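3-hydroxyacyl-thioester dehydratase Z (Mycobacterium tuberculosis, PDB 2C2I) probably catalyses the reversible hydration of trans-2-enoyl-CoA to (3R)-3-hydroxyacyl-CoA as a homodimeric hotdog-fold enzyme of mycobacterial lipid metabolism. Local coordinates at residues T3-A8 with T79-K84; S104-T109 with V131-S136; Q42-D47 with T58-G63. All coordinates share one frame; numbering follows the deposited sequence.

Interaction 1 (T3-A8 with T79-K84); sequences TFESVA and TVKGVK
Lys81 N donates to Phe4 O at 2.9 Å in a straight bond. Its counterpart one step back, Phe4 N to Thr79 O, is equally short. Between them the two bonds make a minimal parallel pairing, Thr3 beside Thr79 and Phe4 beside Val80. Farther along, the backbones part and a water takes over: it accepts from Val7 N and donates to Lys81 O at 2.7 Å.

The side chains divide between the two faces of this small sheet. On the Thr3 and Thr79 face, Lys81 runs out with its chain extended beyond CG and passes Thr3 CG2, which stands 3.8 Å from Lys81 CD. Glu5 starts off pointing away, but a bend at chi2 (-62°) brings its carboxylate back alongside the lysine. Lys81 NZ then meets Glu5 OE1 on the syn side at 3.1 Å, close to the carboxylate plane, in a salt bridge at the surface. The Phe4 ring, on the Phe4 and Val80 face, has the backbone Thr79 O near its plane at the edge, and its CD2 makes a looser apolar contact with Val80 CG2. Past the strand, Val7 CG1 packs on Val83 CG1 at 3.7 Å and on Val80 CG1 at 3.9 Å.

Ser6 is the N-cap of helix 7-12, its OG accepting from Asp9 N; the chain passes from strand 3-4 through Glu5 and Ser6 into the helix. Phe4 rests on Ala13 and Tyr78, while the two-stranded pairing lies against strand 141-149 through Val80 and Val83, which pack on Tyr149.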
# COMPACT_ATOMS: atom_id res chain seq x y z
N THR A 3 -24.03 -5.31 8.15
CA THR A 3 -23.50 -6.60 8.60
C THR A 3 -23.93 -7.66 7.61
O THR A 3 -25.12 -7.81 7.32
CB THR A 3 -24.02 -7.00 10.02
OG1 THR A 3 -23.51 -6.09 11.00
CG2 THR A 3 -23.56 -8.41 10.39
N PHE A 4 -22.96 -8.38 7.06
CA PHE A 4 -23.25 -9.54 6.24
C PHE A 4 -23.22 -10.73 7.20
O PHE A 4 -22.19 -11.02 7.79
CB PHE A 4 -22.21 -9.69 5.12
CG PHE A 4 -22.31 -8.60 4.06
CD1 PHE A 4 -23.19 -8.74 2.99
CD2 PHE A 4 -21.53 -7.45 4.13
CE1 PHE A 4 -23.30 -7.74 2.01
CE2 PHE A 4 -21.64 -6.45 3.16
CZ PHE A 4 -22.52 -6.59 2.10
N GLU A 5 -24.34 -11.42 7.33
CA GLU A 5 -24.43 -12.56 8.26
C GLU A 5 -23.49 -13.72 7.92
O GLU A 5 -23.21 -14.57 8.78
CB GLU A 5 -25.89 -13.04 8.41
CG GLU A 5 -26.87 -11.97 8.95
CD GLU A 5 -26.53 -11.48 10.36
OE1 GLU A 5 -26.05 -12.29 11.19
OE2 GLU A 5 -26.76 -10.28 10.64
N SER A 6 -23.02 -13.77 6.67
CA SER A 6 -22.16 -14.86 6.18
C SER A 6 -21.55 -14.48 4.85
O SER A 6 -21.98 -13.53 4.23
CB SER A 6 -22.99 -16.13 5.95
OG SER A 6 -23.79 -15.97 4.78
N VAL A 7 -20.59 -15.28 4.39
CA VAL A 7 -19.92 -15.04 3.10
C VAL A 7 -20.84 -15.34 1.93
O VAL A 7 -20.70 -14.77 0.85
CB VAL A 7 -18.60 -15.81 2.99
CG1 VAL A 7 -17.56 -15.21 3.94
CG2 VAL A 7 -18.80 -17.34 3.22
N ALA A 8 -21.82 -16.22 2.15
CA ALA A 8 -22.89 -16.42 1.15
C ALA A 8 -23.69 -15.14 0.95
O ALA A 8 -24.13 -14.80 -0.17
CB ALA A 8 -23.81 -17.55 1.59
N THR A 79 -19.23 -5.29 7.99
CA THR A 79 -18.47 -6.39 8.53
C THR A 79 -19.04 -7.68 7.97
O THR A 79 -20.18 -7.70 7.49
CB THR A 79 -18.49 -6.44 10.06
OG1 THR A 79 -19.84 -6.59 10.51
CG2 THR A 79 -17.89 -5.16 10.67
N VAL A 80 -18.25 -8.75 8.03
CA VAL A 80 -18.67 -10.06 7.54
C VAL A 80 -18.54 -11.07 8.69
O VAL A 80 -17.45 -11.28 9.21
CB VAL A 80 -17.81 -10.51 6.33
CG1 VAL A 80 -18.21 -11.92 5.85
CG2 VAL A 80 -17.88 -9.50 5.18
N LYS A 81 -19.66 -11.67 9.09
CA LYS A 81 -19.67 -12.65 10.18
C LYS A 81 -19.25 -14.03 9.70
O LYS A 81 -19.24 -14.32 8.50
CB LYS A 81 -21.06 -12.74 10.83
CG LYS A 81 -21.45 -11.57 11.72
CD LYS A 81 -22.91 -11.70 12.13
CE LYS A 81 -23.27 -10.82 13.34
NZ LYS A 81 -24.73 -10.89 13.66
N GLY A 82 -18.89 -14.90 10.65
CA GLY A 82 -18.55 -16.28 10.30
C GLY A 82 -17.15 -16.46 9.72
O GLY A 82 -16.82 -17.52 9.19
N VAL A 83 -16.33 -15.41 9.82
CA VAL A 83 -14.92 -15.51 9.40
C VAL A 83 -13.93 -15.15 10.52
O VAL A 83 -14.17 -14.28 11.36
CB VAL A 83 -14.63 -14.69 8.08
CG1 VAL A 83 -15.36 -15.34 6.89
CG2 VAL A 83 -15.04 -13.25 8.24
N LYS A 84 -12.79 -15.83 10.50
CA LYS A 84 -11.79 -15.64 11.54
C LYS A 84 -10.93 -14.41 11.30
O LYS A 84 -10.48 -13.77 12.24
CB LYS A 84 -10.89 -16.86 11.62
CG LYS A 84 -11.55 -18.06 12.26
CD LYS A 84 -10.91 -19.38 11.81
CE LYS A 84 -9.43 -19.49 12.12
NZ LYS A 84 -9.06 -20.93 12.36
O HOH W 1 -19.39 -16.45 6.91

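Interaction 2 (S104-T109 with V131-S136); sequences SRVRAT and VEVEGS
Arg107 and Glu132, a hydrogen-bonded antiparallel pair, send their side chains out alongside each other in one direction. Arg107 CG is anti to the backbone N (chi1 173°) and the chain bends at chi3, which turns the guanidinium edge to the glutamate. Glu132 CG lies between its backbone N and carbonyl carbon (chi1 69°), and the extended chain beyond carries the carboxylate back to Arg107. Arg107 NE (2.9 Å) and Arg107 NH2 (3.2 Å) both donate to Glu132 OE2, from the same face of the carboxylate. The acceptor is nearly in the guanidinium plane, yet the two flat groups are turned 47° apart.

Arg105 and Glu134 make a second salt bridge where the strand gives way to a type I turn, Val133 to Ser136. Arg105 NE reaches Glu134 OE1 at 2.9 Å from above the carboxylate plane. Water joins Glu134 OE1 to Arg105 N.

The opposite face is apolar: Val106 CG1 meets Val133 CB at 3.9 Å, Val106 CB lies equally close to Val131 CG1, and Ala108 CB faces Val131 CG2.

These strands, 105-119 and 122-133, form a beta hairpin in the five-stranded sheet. Strand 17-25 flanks it, with Trp23 in cation-pi contact with Arg105, and helix 70-75 covers Ala108 and Val131 through Leu73 and Leu70.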
# COMPACT_ATOMS: atom_id res chain seq x y z
N SER A 104 -5.60 17.33 6.43
CA SER A 104 -6.83 17.18 5.64
C SER A 104 -7.71 16.03 6.10
O SER A 104 -7.24 15.12 6.77
CB SER A 104 -6.49 16.92 4.18
OG SER A 104 -5.87 18.07 3.63
N ARG A 105 -8.99 16.08 5.70
CA ARG A 105 -9.91 14.98 5.94
C ARG A 105 -10.13 14.16 4.67
O ARG A 105 -10.17 14.71 3.56
CB ARG A 105 -11.25 15.46 6.49
CG ARG A 105 -11.13 16.13 7.85
CD ARG A 105 -12.44 16.11 8.60
NE ARG A 105 -13.51 16.72 7.83
CZ ARG A 105 -14.78 16.73 8.21
NH1 ARG A 105 -15.13 16.14 9.35
NH2 ARG A 105 -15.70 17.31 7.45
N VAL A 106 -10.23 12.85 4.85
CA VAL A 106 -10.50 11.92 3.76
C VAL A 106 -11.72 11.04 4.10
O VAL A 106 -12.03 10.78 5.26
CB VAL A 106 -9.25 11.03 3.47
CG1 VAL A 106 -8.07 11.88 3.01
CG2 VAL A 106 -8.89 10.19 4.70
N ARG A 107 -12.39 10.55 3.07
CA ARG A 107 -13.56 9.69 3.25
C ARG A 107 -13.64 8.76 2.04
O ARG A 107 -13.32 9.16 0.91
CB ARG A 107 -14.83 10.55 3.35
CG ARG A 107 -16.12 9.80 3.36
CD ARG A 107 -17.25 10.74 3.74
NE ARG A 107 -17.66 11.59 2.62
CZ ARG A 107 -18.75 12.35 2.64
NH1 ARG A 107 -19.53 12.36 3.72
NH2 ARG A 107 -19.08 13.09 1.59
N ALA A 108 -14.09 7.53 2.26
CA ALA A 108 -14.12 6.55 1.19
C ALA A 108 -15.55 6.08 0.89
O ALA A 108 -16.38 6.05 1.80
CB ALA A 108 -13.20 5.33 1.55
N THR A 109 -15.79 5.71 -0.37
CA THR A 109 -17.00 5.01 -0.81
C THR A 109 -16.54 3.72 -1.47
O THR A 109 -15.64 3.76 -2.29
CB THR A 109 -17.70 5.84 -1.90
OG1 THR A 109 -18.00 7.14 -1.35
CG2 THR A 109 -18.99 5.14 -2.33
N VAL A 131 -11.37 7.20 -2.58
CA VAL A 131 -11.11 8.00 -1.40
C VAL A 131 -11.10 9.47 -1.83
O VAL A 131 -10.27 9.87 -2.66
CB VAL A 131 -9.74 7.64 -0.73
CG1 VAL A 131 -9.56 8.39 0.59
CG2 VAL A 131 -9.64 6.14 -0.45
N GLU A 132 -12.04 10.24 -1.30
CA GLU A 132 -12.06 11.69 -1.54
C GLU A 132 -11.29 12.41 -0.45
O GLU A 132 -11.19 11.92 0.67
CB GLU A 132 -13.50 12.21 -1.61
CG GLU A 132 -14.25 12.20 -0.30
CD GLU A 132 -15.71 12.64 -0.50
OE1 GLU A 132 -15.94 13.73 -1.07
OE2 GLU A 132 -16.61 11.87 -0.11
N VAL A 133 -10.78 13.60 -0.78
CA VAL A 133 -10.11 14.43 0.23
C VAL A 133 -10.79 15.82 0.24
O VAL A 133 -10.97 16.42 -0.80
CB VAL A 133 -8.53 14.47 0.07
CG1 VAL A 133 -8.09 14.71 -1.38
CG2 VAL A 133 -7.88 15.46 1.02
N GLU A 134 -11.16 16.28 1.43
CA GLU A 134 -12.11 17.39 1.59
C GLU A 134 -11.82 18.72 0.87
O GLU A 134 -12.78 19.44 0.51
CB GLU A 134 -12.39 17.62 3.07
CG GLU A 134 -13.68 18.39 3.37
CD GLU A 134 -14.01 18.40 4.83
OE1 GLU A 134 -13.07 18.58 5.64
OE2 GLU A 134 -15.19 18.22 5.18
N GLY A 135 -10.56 19.06 0.63
CA GLY A 135 -10.23 20.31 -0.11
C GLY A 135 -9.89 20.28 -1.61
O GLY A 135 -9.37 21.27 -2.13
N SER A 136 -10.17 19.18 -2.31
CA SER A 136 -9.93 19.13 -3.77
C SER A 136 -11.04 18.36 -4.54
O SER A 136 -11.77 17.54 -3.97
CB SER A 136 -8.50 18.65 -4.11
OG SER A 136 -8.41 17.28 -4.48
O HOH W 2 -10.34 18.89 5.48
O HOH W 3 -15.73 8.90 -1.10
O HOH W 4 -18.07 15.14 -0.63

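Interaction 3 (Q42-D47 with T58-G63); sequences QWIHVD and TTIAHG
His45 and His62 lay their imidazoles face to face, centroids 3.9 Å apart and planes at 23°. With His45 CG beside its backbone N (chi1 -48°), the ring is placed over His62. The overlap is offset: His45 CD2 sits over the His62 ring toward its rim, and His62 CA reaches over the His45 face. Ile44 CG1 covers the opposite face of the His45 ring, which is therefore held between its helical neighbour and the second histidine. Its rotation is fixed at the edge, where His45 ND1 donates to Ile60 O at 2.8 Å. That oxygen lies in the imidazole plane, although the donor stands 45° above the carbonyl plane.

The segment with Asp40 and His45 matches the hydratase 2 motif of MaoC-like hotdog enzymes; both are probably catalytic, and Ile60 to Gly63 probably bind substrate. Asp40 is close by, its backbone O accepting from His62 NE2, so the stacking histidine is positioned by the same loop that carries the acid. Gln42, a predicted transition-state stabiliser, uses its NE2 to bond Ala86 O of the second subunit.

Thr59 buries the most after His45. Its CB and CG2 both lie 3.4 Å from His45 O, while its OG1 is bonded to Gln28 OE1 and Gln28 NE2 donates to that same His45 O. Beside it, Ile60 N donates to Ile44 O at 2.9 Å. A water donates to Ile44 O as well, and to Thr58 O at 2.8 Å.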
# COMPACT_ATOMS: atom_id res chain seq x y z
N GLN A 42 10.79 10.62 2.97
CA GLN A 42 11.01 11.67 2.00
C GLN A 42 10.54 13.01 2.57
O GLN A 42 9.54 13.08 3.29
CB GLN A 42 10.34 11.39 0.66
CG GLN A 42 10.98 12.22 -0.45
CD GLN A 42 10.37 12.01 -1.83
OE1 GLN A 42 10.76 12.68 -2.75
NE2 GLN A 42 9.40 11.08 -1.96
N TRP A 43 11.30 14.06 2.26
CA TRP A 43 10.99 15.40 2.75
C TRP A 43 9.55 15.85 2.50
O TRP A 43 8.96 16.50 3.36
CB TRP A 43 11.97 16.42 2.21
CG TRP A 43 11.94 16.59 0.73
CD1 TRP A 43 12.59 15.84 -0.20
CD2 TRP A 43 11.18 17.56 -0.01
NE1 TRP A 43 12.34 16.30 -1.46
CE2 TRP A 43 11.48 17.36 -1.38
CE3 TRP A 43 10.31 18.60 0.35
CZ2 TRP A 43 10.92 18.14 -2.39
CZ3 TRP A 43 9.76 19.40 -0.67
CH2 TRP A 43 10.06 19.16 -2.02
N ILE A 44 8.98 15.51 1.33
CA ILE A 44 7.60 15.90 1.00
C ILE A 44 6.57 15.42 2.04
O ILE A 44 5.48 16.00 2.14
CB ILE A 44 7.17 15.45 -0.41
CG1 ILE A 44 7.20 13.92 -0.54
CG2 ILE A 44 8.05 16.08 -1.48
CD1 ILE A 44 6.64 13.42 -1.88
N HIS A 45 6.90 14.38 2.79
CA HIS A 45 5.99 13.83 3.80
C HIS A 45 6.33 14.29 5.21
O HIS A 45 5.42 14.46 6.04
CB HIS A 45 5.96 12.29 3.77
CG HIS A 45 5.78 11.71 2.40
ND1 HIS A 45 4.68 11.97 1.60
CD2 HIS A 45 6.58 10.88 1.68
CE1 HIS A 45 4.82 11.34 0.45
NE2 HIS A 45 5.96 10.66 0.48
N VAL A 46 7.62 14.49 5.50
CA VAL A 46 8.02 14.62 6.91
C VAL A 46 8.83 15.87 7.28
O VAL A 46 9.13 16.08 8.46
CB VAL A 46 8.70 13.34 7.48
CG1 VAL A 46 7.78 12.10 7.31
CG2 VAL A 46 10.02 13.10 6.81
N ASP A 47 9.15 16.70 6.29
CA ASP A 47 10.00 17.86 6.53
C ASP A 47 9.19 19.13 6.31
O ASP A 47 9.16 19.64 5.20
CB ASP A 47 11.21 17.84 5.60
CG ASP A 47 12.29 18.85 6.00
OD1 ASP A 47 11.93 19.95 6.46
OD2 ASP A 47 13.48 18.53 5.86
N THR A 58 3.09 22.33 1.79
CA THR A 58 2.94 21.72 3.10
C THR A 58 3.24 20.24 2.89
O THR A 58 3.34 19.81 1.74
CB THR A 58 1.50 21.89 3.66
OG1 THR A 58 1.44 21.42 5.02
CG2 THR A 58 0.48 21.12 2.80
N THR A 59 3.38 19.50 3.98
CA THR A 59 3.65 18.06 3.90
C THR A 59 2.41 17.36 3.35
O THR A 59 1.28 17.78 3.62
CB THR A 59 4.05 17.45 5.26
OG1 THR A 59 3.17 17.89 6.30
CG2 THR A 59 5.51 17.82 5.62
N ILE A 60 2.64 16.29 2.58
CA ILE A 60 1.54 15.45 2.07
C ILE A 60 1.70 14.00 2.56
O ILE A 60 2.82 13.57 2.87
CB ILE A 60 1.42 15.53 0.49
CG1 ILE A 60 2.66 14.96 -0.22
CG2 ILE A 60 1.15 16.95 0.00
CD1 ILE A 60 2.52 14.88 -1.72
N ALA A 61 0.59 13.26 2.66
CA ALA A 61 0.64 11.86 3.06
C ALA A 61 1.39 11.02 2.02
O ALA A 61 1.46 11.37 0.86
CB ALA A 61 -0.79 11.30 3.23
N HIS A 62 1.93 9.89 2.46
CA HIS A 62 2.44 8.89 1.53
C HIS A 62 1.23 8.30 0.80
O HIS A 62 0.24 7.99 1.44
CB HIS A 62 3.09 7.73 2.30
CG HIS A 62 4.25 8.12 3.17
ND1 HIS A 62 4.09 8.77 4.38
CD2 HIS A 62 5.57 7.87 3.04
CE1 HIS A 62 5.28 8.95 4.93
NE2 HIS A 62 6.19 8.42 4.14
N GLY A 63 1.30 8.17 -0.51
CA GLY A 63 0.25 7.43 -1.25
C GLY A 63 0.05 6.03 -0.70
O GLY A 63 -1.10 5.52 -0.63
O HOH W 5 5.23 18.28 0.41

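Overall arrangement
Interactions 1 and 3 lie on opposite sides of the chain's centre, their own centres about 37 Å apart; interaction 2 is about 17 Å from interaction 3 and 28 Å from interaction 1, centre to centre. Within one chain none touches another, but Lys84 of the second subunit meets Trp43 of interaction 3. Along the chain, segment 3-8 comes first, and both segments of interaction 3 follow before 79-84 completes interaction 1; the hairpin pairing of interaction 2 comes last. Interaction 2 belongs to the five-stranded antiparallel sheet, whereas interaction 1 is a separate two-stranded parallel pairing. Interaction 3 holds the probable catalytic His45 and the probable substrate-binding residues 60-63, consistent with an active site shared across the homodimer.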